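Local coordinates for protein hydrogenase maturation factor (Thermoanaerobacter tengcongensis, PDB 3VTH) that probably transfers the carbamoyl group of carbamoyl phosphate, at the expense of ATP, to the C-terminal cysteine of HypE during maturation of [NiFe]-hydrogenases, at residues 147-152 / 447-452; 105-110 / 387-392. One frame throughout, in Å; residues are numbered along the deposited sequence.

Contact 1 of 2, residues 147-152 / 447-452; sequences EDIPYD and KKLFRV
The guanidinium of Arg451 has the CD1 methyl of Ile149 over one face, offset toward the rim and 3.5 Å above the plane, while Asp148 sits at its edge. This is an end-on salt bridge in which both terminal nitrogens grip a single carboxylate oxygen: Arg451 NH1 lies 2.8 Å and NH2 3.0 Å from Asp148 OD1. That oxygen is in the guanidinium plane, yet the two flat groups are turned 41° apart; NH1 meets OD1 nearly in line with its C-O bond, NH2 from the syn side but 26° out of the carboxylate plane. With CG anti to the backbone N (chi1 -160°), Asp148 brings its carboxylate round to the arginine although its CB points away from it. NH1 also makes weak hydrogen bonds to the carbonyls of Lys448 and Leu449, which tie the guanidinium back to the last residues of the helix that precedes it, and Glu100 supplies NH2 with a second carboxylate. Were Arg451 replaced by an alanine, Asp148 would probably lose its main counter-charge and the methyl of Ile149 the flat surface it packs on. Beside the polar pair, the branched aliphatic chains suit a buried place: Leu449 CD1 packs 4.3 Å from Ile149 CG2. The contact thus joins the loop between helices 115-121 and 165-171 to the C-terminal end of helix 433-449, near which the ring of Phe450 stacks on Phe422 of strand 420-423.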
ATOM      1  N   GLU A 147       3.334   4.154  20.831  1.00 27.18           N
ATOM      2  CA  GLU A 147       4.764   4.025  21.092  1.00 28.77           C
ATOM      3  C   GLU A 147       5.168   2.599  21.441  1.00 29.26           C
ATOM      4  O   GLU A 147       6.318   2.217  21.254  1.00 29.53           O
ATOM      5  CB  GLU A 147       5.182   4.931  22.253  1.00 30.28           C
ATOM      6  CG  GLU A 147       4.820   6.397  22.083  1.00 33.56           C
ATOM      7  CD  GLU A 147       5.183   7.219  23.305  1.00 38.84           C
ATOM      8  OE1 GLU A 147       5.460   6.635  24.374  1.00 42.36           O
ATOM      9  OE2 GLU A 147       5.192   8.455  23.204  1.00 41.78           O
ATOM     10  N   ASP A 148       4.223   1.831  21.985  1.00 28.99           N
ATOM     11  CA  ASP A 148       4.520   0.552  22.612  1.00 29.81           C
ATOM     12  C   ASP A 148       3.191  -0.106  22.939  1.00 29.29           C
ATOM     13  O   ASP A 148       2.146   0.556  22.920  1.00 28.48           O
ATOM     14  CB  ASP A 148       5.312   0.784  23.911  1.00 31.30           C
ATOM     15  CG  ASP A 148       6.090  -0.455  24.386  1.00 34.96           C
ATOM     16  OD1 ASP A 148       6.177  -1.470  23.660  1.00 36.49           O
ATOM     17  OD2 ASP A 148       6.621  -0.406  25.514  1.00 40.46           O
ATOM     18  N   ILE A 149       3.242  -1.404  23.238  1.00 29.51           N
ATOM     19  CA  ILE A 149       2.071  -2.173  23.656  1.00 29.51           C
ATOM     20  C   ILE A 149       2.400  -2.738  25.029  1.00 29.89           C
ATOM     21  O   ILE A 149       3.564  -2.679  25.424  1.00 30.49           O
ATOM     22  CB  ILE A 149       1.717  -3.297  22.634  1.00 29.81           C
ATOM     23  CG1 ILE A 149       2.886  -4.287  22.424  1.00 30.67           C
ATOM     24  CG2 ILE A 149       1.303  -2.678  21.323  1.00 30.27           C
ATOM     25  CD1 ILE A 149       3.016  -5.366  23.509  1.00 33.62           C
ATOM     26  N   PRO A 150       1.396  -3.258  25.781  1.00 29.46           N
ATOM     27  CA  PRO A 150      -0.039  -3.330  25.524  1.00 28.36           C
ATOM     28  C   PRO A 150      -0.626  -1.936  25.344  1.00 27.90           C
ATOM     29  O   PRO A 150      -0.221  -0.994  26.046  1.00 27.85           O
ATOM     30  CB  PRO A 150      -0.603  -3.966  26.796  1.00 29.15           C
ATOM     31  CG  PRO A 150       0.508  -4.691  27.410  1.00 30.73           C
ATOM     32  CD  PRO A 150       1.758  -3.923  27.045  1.00 30.30           C
ATOM     33  N   TYR A 151      -1.556  -1.814  24.401  1.00 26.52           N
ATOM     34  CA  TYR A 151      -2.188  -0.529  24.100  1.00 26.50           C
ATOM     35  C   TYR A 151      -2.868   0.045  25.348  1.00 26.58           C
ATOM     36  O   TYR A 151      -3.644  -0.637  26.012  1.00 26.66           O
ATOM     37  CB  TYR A 151      -3.190  -0.689  22.958  1.00 25.55           C
ATOM     38  CG  TYR A 151      -4.025   0.540  22.652  1.00 26.11           C
ATOM     39  CD1 TYR A 151      -5.312   0.674  23.170  1.00 28.50           C
ATOM     40  CD2 TYR A 151      -3.531   1.557  21.836  1.00 26.26           C
ATOM     41  CE1 TYR A 151      -6.095   1.801  22.886  1.00 27.95           C
ATOM     42  CE2 TYR A 151      -4.305   2.686  21.530  1.00 27.03           C
ATOM     43  CZ  TYR A 151      -5.584   2.791  22.055  1.00 28.27           C
ATOM     44  OH  TYR A 151      -6.362   3.886  21.764  1.00 29.96           O
ATOM     45  N   ASP A 152      -2.513   1.288  25.676  1.00 26.38           N
ATOM     46  CA  ASP A 152      -3.135   2.067  26.733  1.00 25.99           C
ATOM     47  C   ASP A 152      -2.784   3.519  26.435  1.00 25.46           C
ATOM     48  O   ASP A 152      -1.797   3.779  25.775  1.00 24.40           O
ATOM     49  CB  ASP A 152      -2.550   1.702  28.105  1.00 27.58           C
ATOM     50  CG  ASP A 152      -3.280   0.550  28.764  1.00 29.52           C
ATOM     51  OD1 ASP A 152      -4.533   0.548  28.785  1.00 28.95           O
ATOM     52  OD2 ASP A 152      -2.594  -0.354  29.269  1.00 33.41           O
ATOM     53  N   LYS A 447      10.810  -3.710  14.856  1.00 28.99           N
ATOM     54  CA  LYS A 447      11.423  -4.719  15.742  1.00 30.27           C
ATOM     55  C   LYS A 447      11.059  -4.516  17.205  1.00 31.53           C
ATOM     56  O   LYS A 447      10.791  -5.477  17.922  1.00 31.83           O
ATOM     57  CB  LYS A 447      12.949  -4.755  15.607  1.00 30.97           C
ATOM     58  CG  LYS A 447      13.442  -5.313  14.254  1.00 30.40           C
ATOM     59  CD  LYS A 447      14.963  -5.535  14.245  1.00 34.86           C
ATOM     60  CE  LYS A 447      15.722  -4.255  14.423  1.00 35.51           C
ATOM     61  NZ  LYS A 447      17.197  -4.503  14.416  1.00 38.89           N
ATOM     62  N   LYS A 448      11.066  -3.268  17.649  1.00 32.31           N
ATOM     63  CA  LYS A 448      10.668  -2.950  19.013  1.00 33.93           C
ATOM     64  C   LYS A 448       9.165  -3.126  19.205  1.00 32.81           C
ATOM     65  O   LYS A 448       8.721  -3.735  20.173  1.00 33.38           O
ATOM     66  CB  LYS A 448      11.062  -1.515  19.365  1.00 35.45           C
ATOM     67  CG  LYS A 448      12.558  -1.286  19.385  1.00 39.86           C
ATOM     68  CD  LYS A 448      12.900   0.065  20.025  1.00 46.86           C
ATOM     69  CE  LYS A 448      14.262   0.556  19.528  1.00 50.01           C
ATOM     70  NZ  LYS A 448      15.365  -0.371  19.951  1.00 53.47           N
ATOM     71  N   LEU A 449       8.377  -2.588  18.282  1.00 30.98           N
ATOM     72  CA  LEU A 449       6.929  -2.607  18.448  1.00 30.43           C
ATOM     73  C   LEU A 449       6.380  -4.048  18.489  1.00 30.25           C
ATOM     74  O   LEU A 449       5.534  -4.379  19.332  1.00 29.64           O
ATOM     75  CB  LEU A 449       6.250  -1.793  17.346  1.00 29.27           C
ATOM     76  CG  LEU A 449       4.739  -1.564  17.500  1.00 28.92           C
ATOM     77  CD1 LEU A 449       4.394  -0.983  18.875  1.00 29.67           C
ATOM     78  CD2 LEU A 449       4.258  -0.658  16.398  1.00 27.13           C
ATOM     79  N   PHE A 450       6.873  -4.891  17.580  1.00 29.25           N
ATOM     80  CA  PHE A 450       6.393  -6.267  17.484  1.00 30.14           C
ATOM     81  C   PHE A 450       7.301  -7.329  18.122  1.00 31.51           C
ATOM     82  O   PHE A 450       7.044  -8.529  17.978  1.00 31.70           O
ATOM     83  CB  PHE A 450       6.043  -6.604  16.026  1.00 28.90           C
ATOM     84  CG  PHE A 450       5.011  -5.684  15.450  1.00 28.47           C
ATOM     85  CD1 PHE A 450       3.716  -5.655  15.979  1.00 28.31           C
ATOM     86  CD2 PHE A 450       5.332  -4.816  14.412  1.00 27.93           C
ATOM     87  CE1 PHE A 450       2.751  -4.789  15.459  1.00 27.12           C
ATOM     88  CE2 PHE A 450       4.376  -3.943  13.894  1.00 26.19           C
ATOM     89  CZ  PHE A 450       3.086  -3.931  14.417  1.00 24.76           C
ATOM     90  N   ARG A 451       8.335  -6.880  18.837  1.00 32.09           N
ATOM     91  CA  ARG A 451       9.268  -7.766  19.551  1.00 33.54           C
ATOM     92  C   ARG A 451       9.955  -8.783  18.620  1.00 32.98           C
ATOM     93  O   ARG A 451      10.120  -9.951  18.970  1.00 32.76           O
ATOM     94  CB  ARG A 451       8.565  -8.473  20.718  1.00 34.07           C
ATOM     95  CG  ARG A 451       8.327  -7.577  21.945  1.00 36.75           C
ATOM     96  CD  ARG A 451       7.112  -6.675  21.797  1.00 35.64           C
ATOM     97  NE  ARG A 451       6.744  -6.091  23.088  1.00 39.20           N
ATOM     98  CZ  ARG A 451       6.579  -4.788  23.324  1.00 40.29           C
ATOM     99  NH1 ARG A 451       6.721  -3.899  22.338  1.00 38.73           N
ATOM    100  NH2 ARG A 451       6.258  -4.376  24.551  1.00 40.65           N
ATOM    101  N   VAL A 452      10.340  -8.323  17.436  1.00 32.75           N
ATOM    102  CA  VAL A 452      10.997  -9.171  16.453  1.00 32.97           C
ATOM    103  C   VAL A 452      12.518  -9.042  16.586  1.00 34.94           C
ATOM    104  O   VAL A 452      13.075  -7.942  16.525  1.00 35.44           O
ATOM    105  CB  VAL A 452      10.579  -8.808  14.991  1.00 32.09           C
ATOM    106  CG1 VAL A 452      11.238  -9.752  13.991  1.00 30.47           C
ATOM    107  CG2 VAL A 452       9.046  -8.811  14.825  1.00 30.11           C
TER

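Contact 2 of 2, residues 105-110 / 387-392; sequences VPVSPD and YAPQPI
Tyr387 offers its backbone carbonyl to the ring of Pro109, whose CG lies 3.2 Å from Tyr387 O. The same oxygen accepts the backbone N-H of Gln390, closing a cis-proline (type VIa) beta turn, Tyr387-Gln390. The interface is a proline-rich loop, running toward the first zinc finger, packed against this turn, which leads into strand 392-393, an edge of the six-stranded sheet that includes 402-404 and 420-423. The CB of Tyr387 points away from segment 105-110, and the ring makes a cation-pi contact with Arg280. At Ala388 the carbonyl is the useful group: it takes a hydrogen from a water that also bonds Asp110 N and OD2, a bridge that joins the loops without direct polar contact between them. Pro389 follows a cis peptide bond, a conformation to which proline is well suited, and its ring meets both Val107 and Pro109, CG coming 3.6 Å from Val107 O and CD 3.9 Å from Pro109 CA. Gln390 meets Pro109 through its CB, 3.9 Å from Pro109 CG; with CG anti to the backbone N (chi1 177°) and the chain extended, its amide reaches Arg280. Pro391 rests its CD 4.2 Å from Pro106 CB, the two rings sharing Tyr420 as a neighbour. Between these proline contacts a second water accepts from Val107 N at 2.7 Å and donates to Pro389 O at 2.8 Å.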
ATOM      1  N   VAL A 105       1.775  -8.585  19.980  1.00 29.98           N
ATOM      2  CA  VAL A 105       0.407  -8.407  19.536  1.00 28.67           C
ATOM      3  C   VAL A 105       0.370  -7.480  18.319  1.00 27.22           C
ATOM      4  O   VAL A 105       1.120  -6.501  18.252  1.00 26.37           O
ATOM      5  CB  VAL A 105      -0.501  -7.864  20.691  1.00 28.87           C
ATOM      6  CG1 VAL A 105      -0.001  -6.518  21.195  1.00 28.40           C
ATOM      7  CG2 VAL A 105      -1.979  -7.764  20.246  1.00 28.74           C
ATOM      8  N   PRO A 106      -0.487  -7.796  17.337  1.00 26.79           N
ATOM      9  CA  PRO A 106      -0.681  -6.863  16.229  1.00 25.77           C
ATOM     10  C   PRO A 106      -1.185  -5.485  16.719  1.00 25.21           C
ATOM     11  O   PRO A 106      -1.745  -5.385  17.820  1.00 23.69           O
ATOM     12  CB  PRO A 106      -1.758  -7.545  15.393  1.00 26.42           C
ATOM     13  CG  PRO A 106      -1.529  -9.019  15.644  1.00 27.33           C
ATOM     14  CD  PRO A 106      -1.148  -9.100  17.098  1.00 27.46           C
ATOM     15  N   VAL A 107      -0.970  -4.457  15.892  1.00 23.69           N
ATOM     16  CA  VAL A 107      -1.378  -3.081  16.168  1.00 23.13           C
ATOM     17  C   VAL A 107      -2.383  -2.643  15.098  1.00 23.10           C
ATOM     18  O   VAL A 107      -2.185  -2.903  13.897  1.00 22.92           O
ATOM     19  CB  VAL A 107      -0.147  -2.134  16.223  1.00 23.23           C
ATOM     20  CG1 VAL A 107      -0.545  -0.642  16.157  1.00 23.68           C
ATOM     21  CG2 VAL A 107       0.668  -2.388  17.524  1.00 24.01           C
ATOM     22  N   SER A 108      -3.463  -2.000  15.538  1.00 22.93           N
ATOM     23  CA  SER A 108      -4.489  -1.505  14.626  1.00 23.14           C
ATOM     24  C   SER A 108      -3.949  -0.433  13.670  1.00 22.61           C
ATOM     25  O   SER A 108      -3.188   0.438  14.089  1.00 22.76           O
ATOM     26  CB  SER A 108      -5.679  -0.925  15.398  1.00 22.74           C
ATOM     27  OG  SER A 108      -6.675  -0.439  14.481  1.00 23.57           O
ATOM     28  N   PRO A 109      -4.350  -0.486  12.388  1.00 22.52           N
ATOM     29  CA  PRO A 109      -4.104   0.705  11.564  1.00 22.74           C
ATOM     30  C   PRO A 109      -4.906   1.926  12.061  1.00 22.31           C
ATOM     31  O   PRO A 109      -5.866   1.789  12.834  1.00 22.03           O
ATOM     32  CB  PRO A 109      -4.584   0.288  10.162  1.00 22.36           C
ATOM     33  CG  PRO A 109      -4.512  -1.230  10.178  1.00 23.63           C
ATOM     34  CD  PRO A 109      -4.879  -1.614  11.596  1.00 22.88           C
ATOM     35  N   ASP A 110      -4.474   3.102  11.627  1.00 22.74           N
ATOM     36  CA  ASP A 110      -5.225   4.351  11.776  1.00 23.13           C
ATOM     37  C   ASP A 110      -6.544   4.290  11.026  1.00 24.10           C
ATOM     38  O   ASP A 110      -6.600   3.790   9.894  1.00 24.57           O
ATOM     39  CB  ASP A 110      -4.379   5.502  11.231  1.00 23.43           C
ATOM     40  CG  ASP A 110      -3.014   5.540  11.862  1.00 24.01           C
ATOM     41  OD1 ASP A 110      -2.933   5.939  13.045  1.00 22.61           O
ATOM     42  OD2 ASP A 110      -2.037   5.108  11.203  1.00 24.94           O
ATOM     43  N   TYR A 387      -4.170   0.514   6.269  1.00 21.21           N
ATOM     44  CA  TYR A 387      -3.892  -0.908   5.994  1.00 22.25           C
ATOM     45  C   TYR A 387      -2.719  -1.416   6.831  1.00 22.19           C
ATOM     46  O   TYR A 387      -2.874  -2.308   7.653  1.00 23.49           O
ATOM     47  CB  TYR A 387      -3.599  -1.137   4.500  1.00 21.98           C
ATOM     48  CG  TYR A 387      -4.792  -0.923   3.593  1.00 21.44           C
ATOM     49  CD1 TYR A 387      -5.438  -2.018   2.983  1.00 21.54           C
ATOM     50  CD2 TYR A 387      -5.303   0.367   3.371  1.00 21.48           C
ATOM     51  CE1 TYR A 387      -6.545  -1.823   2.155  1.00 23.37           C
ATOM     52  CE2 TYR A 387      -6.409   0.570   2.549  1.00 23.75           C
ATOM     53  CZ  TYR A 387      -7.024  -0.523   1.937  1.00 25.16           C
ATOM     54  OH  TYR A 387      -8.109  -0.299   1.099  1.00 23.89           O
ATOM     55  N   ALA A 388      -1.535  -0.855   6.602  1.00 21.70           N
ATOM     56  CA  ALA A 388      -0.402  -1.101   7.471  1.00 21.92           C
ATOM     57  C   ALA A 388      -0.674  -0.464   8.830  1.00 21.56           C
ATOM     58  O   ALA A 388      -1.259   0.621   8.908  1.00 21.87           O
ATOM     59  CB  ALA A 388       0.880  -0.531   6.863  1.00 22.44           C
ATOM     60  N   PRO A 389      -0.196  -1.100   9.909  1.00 24.64           N
ATOM     61  CA  PRO A 389       0.679  -2.265   9.918  1.00 23.83           C
ATOM     62  C   PRO A 389      -0.050  -3.612  10.138  1.00 24.17           C
ATOM     63  O   PRO A 389       0.526  -4.529  10.736  1.00 24.03           O
ATOM     64  CB  PRO A 389       1.563  -1.983  11.123  1.00 24.09           C
ATOM     65  CG  PRO A 389       0.569  -1.357  12.126  1.00 25.56           C
ATOM     66  CD  PRO A 389      -0.407  -0.559  11.268  1.00 24.55           C
ATOM     67  N   GLN A 390      -1.304  -3.724   9.711  1.00 24.41           N
ATOM     68  CA  GLN A 390      -2.022  -5.009   9.863  1.00 24.38           C
ATOM     69  C   GLN A 390      -1.229  -6.098   9.131  1.00 23.97           C
ATOM     70  O   GLN A 390      -0.872  -5.922   7.941  1.00 22.64           O
ATOM     71  CB  GLN A 390      -3.463  -4.925   9.345  1.00 24.61           C
ATOM     72  CG  GLN A 390      -4.253  -6.255   9.418  1.00 24.08           C
ATOM     73  CD  GLN A 390      -5.719  -6.105   9.018  1.00 23.83           C
ATOM     74  OE1 GLN A 390      -6.248  -5.000   8.933  1.00 25.92           O
ATOM     75  NE2 GLN A 390      -6.382  -7.232   8.777  1.00 25.84           N
ATOM     76  N   PRO A 391      -0.929  -7.207   9.838  1.00 24.29           N
ATOM     77  CA  PRO A 391      -0.105  -8.237   9.219  1.00 25.33           C
ATOM     78  C   PRO A 391      -0.867  -9.079   8.195  1.00 26.66           C
ATOM     79  O   PRO A 391      -2.102  -9.115   8.204  1.00 27.02           O
ATOM     80  CB  PRO A 391       0.320  -9.100  10.402  1.00 25.88           C
ATOM     81  CG  PRO A 391      -0.863  -8.967  11.392  1.00 25.56           C
ATOM     82  CD  PRO A 391      -1.260  -7.527  11.248  1.00 24.84           C
ATOM     83  N   ILE A 392      -0.110  -9.725   7.314  1.00 27.73           N
ATOM     84  CA  ILE A 392      -0.621 -10.794   6.468  1.00 29.69           C
ATOM     85  C   ILE A 392      -0.618 -12.083   7.298  1.00 31.28           C
ATOM     86  O   ILE A 392       0.388 -12.438   7.919  1.00 31.03           O
ATOM     87  CB  ILE A 392       0.246 -10.968   5.189  1.00 29.30           C
ATOM     88  CG1 ILE A 392       0.327  -9.650   4.388  1.00 29.63           C
ATOM     89  CG2 ILE A 392      -0.264 -12.119   4.302  1.00 29.99           C
ATOM     90  CD1 ILE A 392      -1.006  -8.968   4.131  1.00 30.39           C
TER
HETATM   91  O   HOH W   1      -0.298  -4.874  13.344  1.00 19.91           O
HETATM   92  O   HOH W   2      -2.401   3.018   9.527  1.00 17.49           O

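In the fold
Contacts 1 and 2 have centres 12 Å apart and touch. Ile149 CG1 lies 3.8 Å from Val105 CG1, Phe450 CD1 is 3.6 Å from Val105 O, and Leu449 touches Val107, so segment 105-110 packs against both segments of contact 1 as well as against 387-392. Contact 1 lies toward the acylphosphatase domain: the Ile149 side chain is about 8 Å from that of Asn44, a predicted active-site residue. Contact 2 lies nearer the first zinc site, the Ser108 side chain about 9 Å from that of Cys139; that of Ala388 is about 9 Å from that of Asp367, a magnesium-binding residue with no ion bound in this chain. Together they join the loops flanking helix 115-121 to helix 433-449 and the loop entering strand 392-393.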